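Local coordinates for protein putative NAD(P)H nitroreductase MhqN (Bacillus subtilis, PDB 3BEM) that binds flavin mononucleotide as a homodimer and is a putative NAD(P)H nitroreductase that may contribute to the degradation of aromatic compounds, at residues 153-158 with 165-170. The protein carries 3 engineered substitutions. Numbering follows the deposited sequence. Where two conformers were deposited one is given.
Sequences MFMLSA and TCPMIG. With FMN (flavin mononucleotide), chain G.
Thr165 has its OG1 between the backbone N and the carbonyl carbon (chi1 61°), which turns the hydroxyl to Met155 and CG2 to Ala158 and Phe154. Met155, a selenomethionine, carries its CG anti to the carbonyl carbon (chi1 -67°), and the chain runs on past the threonine to Pro167. OG1 of Thr165 lies 3.4 Å from CG of Met155. The same OG1 is 2.8 Å from a water that donates a bond to the backbone O of Met155. The water thus links helix and strand. CG2 of Thr165 sits 3.7 Å from CB of Ala158 and meets the Phe154 ring obliquely at CE2. A glycine in place of Thr165 would probably leave the bridging water without its strand partner and open a gap beside Ala158 and Phe154.

Further along, SE of Met155 rests against Pro167, 3.7 Å from its CB, the two side chains crossing at about a right angle. CG of Pro167 in turn lies 3.5 Å from C9 of the flavin. The proline is therefore wedged between the helix and the cofactor. Beyond it, the backbone N of Ile169 donates to flavin N5 at 2.9 Å and that of Gly170 to O4 at 3.0 Å.

Residues 153-158 of helix 136-161 run nearly antiparallel to strand residues 165-168, at 165°. The contact joins this helix to the strand leading into the FMN site of a nitroreductase-family homodimer. Strand 164-168 is an edge strand within this chain, hydrogen-bonded through its backbone to the antiparallel strand 186-195. Helix 37-47 packs on Phe154, and Leu149 of the second subunit packs on Met155.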
loop_
_atom_site.group_PDB
_atom_site.type_symbol
_atom_site.label_atom_id
_atom_site.label_comp_id
_atom_site.label_asym_id
_atom_site.label_seq_id
_atom_site.Cartn_x
_atom_site.Cartn_y
_atom_site.Cartn_z
HETATM N N MSE B 153 0.288 4.123 4.361
HETATM C CA MSE B 153 -0.167 5.333 5.014
HETATM C C MSE B 153 0.220 5.330 6.497
HETATM O O MSE B 153 0.683 6.353 7.030
HETATM C CB MSE B 153 -1.687 5.538 4.827
HETATM C CG MSE B 153 -2.206 6.735 5.560
HETATM SE SE MSE B 153 -1.753 8.339 4.695
HETATM C CE MSE B 153 -3.223 8.380 3.285
ATOM N N PHE B 154 0.057 4.195 7.164
ATOM C CA PHE B 154 0.498 4.108 8.583
ATOM C C PHE B 154 1.989 4.453 8.738
ATOM O O PHE B 154 2.371 5.239 9.597
ATOM C CB PHE B 154 0.218 2.742 9.208
ATOM C CG PHE B 154 0.679 2.677 10.659
ATOM C CD1 PHE B 154 -0.069 3.277 11.665
ATOM C CD2 PHE B 154 1.948 2.214 10.975
ATOM C CE1 PHE B 154 0.401 3.315 12.951
ATOM C CE2 PHE B 154 2.420 2.265 12.267
ATOM C CZ PHE B 154 1.631 2.818 13.254
HETATM N N MSE B 155 2.823 3.820 7.935
HETATM C CA MSE B 155 4.263 4.006 8.038
HETATM C C MSE B 155 4.676 5.476 7.786
HETATM O O MSE B 155 5.559 5.971 8.459
HETATM C CB MSE B 155 5.003 2.967 7.172
HETATM C CG MSE B 155 4.828 1.603 7.709
HETATM SE SE MSE B 155 5.999 0.409 6.679
HETATM C CE MSE B 155 4.764 0.019 5.203
ATOM N N LEU B 156 4.080 6.144 6.779
ATOM C CA LEU B 156 4.382 7.556 6.522
ATOM C C LEU B 156 3.862 8.463 7.649
ATOM O O LEU B 156 4.549 9.419 8.020
ATOM C CB LEU B 156 3.865 8.000 5.180
ATOM C CG LEU B 156 4.692 7.390 4.012
ATOM C CD1 LEU B 156 3.822 7.516 2.748
ATOM C CD2 LEU B 156 6.114 8.010 3.885
ATOM N N SER B 157 2.706 8.112 8.226
ATOM C CA SER B 157 2.208 8.831 9.416
ATOM C C SER B 157 3.183 8.712 10.596
ATOM O O SER B 157 3.506 9.671 11.269
ATOM C CB SER B 157 0.828 8.297 9.815
ATOM O OG SER B 157 -0.127 8.452 8.758
ATOM N N ALA B 158 3.652 7.490 10.847
ATOM C CA ALA B 158 4.629 7.246 11.888
ATOM C C ALA B 158 5.891 8.047 11.699
ATOM O O ALA B 158 6.382 8.699 12.606
ATOM C CB ALA B 158 4.910 5.755 11.988
ATOM N N THR B 165 9.638 2.594 11.806
ATOM C CA THR B 165 8.841 1.354 11.635
ATOM C C THR B 165 9.627 0.367 10.794
ATOM O O THR B 165 10.643 0.734 10.187
ATOM C CB THR B 165 7.446 1.561 10.991
ATOM O OG1 THR B 165 7.605 2.118 9.667
ATOM C CG2 THR B 165 6.529 2.430 11.842
ATOM N N CYS B 166 9.243 -0.906 10.891
ATOM C CA CYS B 166 9.732 -1.958 9.987
ATOM C C CYS B 166 8.525 -2.777 9.587
ATOM O O CYS B 166 7.918 -3.396 10.442
ATOM C CB CYS B 166 10.790 -2.803 10.643
ATOM S SG CYS B 166 11.534 -3.881 9.374
ATOM N N PRO B 167 8.155 -2.792 8.307
ATOM C CA PRO B 167 7.136 -3.700 7.797
ATOM C C PRO B 167 7.739 -5.075 7.737
ATOM O O PRO B 167 8.949 -5.213 7.492
ATOM C CB PRO B 167 6.845 -3.170 6.422
ATOM C CG PRO B 167 8.117 -2.544 6.000
ATOM C CD PRO B 167 8.811 -2.028 7.221
HETATM N N MSE B 168 6.940 -6.092 7.984
HETATM C CA MSE B 168 7.400 -7.470 8.144
HETATM C C MSE B 168 6.399 -8.469 7.537
HETATM O O MSE B 168 5.194 -8.365 7.734
HETATM C CB MSE B 168 7.635 -7.793 9.640
HETATM C CG MSE B 168 8.559 -6.794 10.315
HETATM SE SE MSE B 168 8.454 -6.986 12.242
HETATM C CE MSE B 168 9.348 -8.738 12.409
ATOM N N ILE B 169 6.951 -9.431 6.826
ATOM C CA ILE B 169 6.190 -10.581 6.344
ATOM C C ILE B 169 6.802 -11.879 6.847
ATOM O O ILE B 169 6.248 -12.962 6.640
ATOM C CB ILE B 169 6.101 -10.581 4.807
ATOM C CG1 ILE B 169 4.965 -11.482 4.302
ATOM C CG2 ILE B 169 7.466 -10.965 4.168
ATOM C CD1 ILE B 169 3.625 -11.116 4.760
ATOM N N GLY B 170 7.938 -11.780 7.530
ATOM C CA GLY B 170 8.608 -12.909 8.128
ATOM C C GLY B 170 7.983 -13.445 9.393
ATOM O O GLY B 170 8.542 -13.339 10.437
HETATM N N1 FMN G . 12.327 -6.487 7.316
HETATM C C2 FMN G . 12.651 -7.393 8.294
HETATM O O2 FMN G . 13.651 -7.147 8.979
HETATM N N3 FMN G . 11.887 -8.511 8.508
HETATM C C4 FMN G . 10.791 -8.814 7.716
HETATM O O4 FMN G . 10.073 -9.779 8.053
HETATM C C4A FMN G . 10.458 -7.892 6.725
HETATM N N5 FMN G . 9.373 -8.145 5.882
HETATM C C5A FMN G . 9.009 -7.157 4.986
HETATM C C6 FMN G . 7.841 -7.361 4.231
HETATM C C7 FMN G . 7.427 -6.374 3.330
HETATM C C7M FMN G . 6.012 -6.489 2.772
HETATM C C8 FMN G . 8.160 -5.209 3.151
HETATM C C8M FMN G . 7.503 -3.997 2.497
HETATM C C9 FMN G . 9.350 -5.023 3.855
HETATM C C9A FMN G . 9.754 -5.973 4.793
HETATM N N10 FMN G . 10.926 -5.784 5.555
HETATM C C10 FMN G . 11.220 -6.726 6.532
HETATM C "C1'" FMN G . 11.803 -4.616 5.266
HETATM C "C2'" FMN G . 12.566 -4.666 3.939
HETATM O "O2'" FMN G . 13.702 -5.501 4.105
HETATM C "C3'" FMN G . 12.985 -3.244 3.597
HETATM O "O3'" FMN G . 11.771 -2.474 3.381
HETATM C "C4'" FMN G . 13.965 -3.137 2.427
HETATM O "O4'" FMN G . 15.190 -3.817 2.755
HETATM C "C5'" FMN G . 14.248 -1.640 2.117
HETATM O "O5'" FMN G . 14.780 -0.924 3.255
HETATM P P FMN G . 14.360 0.619 3.400
HETATM O O1P FMN G . 14.851 1.326 2.178
HETATM O O2P FMN G . 12.883 0.480 3.491
HETATM O O3P FMN G . 15.019 1.120 4.661
HETATM O O HOH W 1 7.818 4.866 9.470
#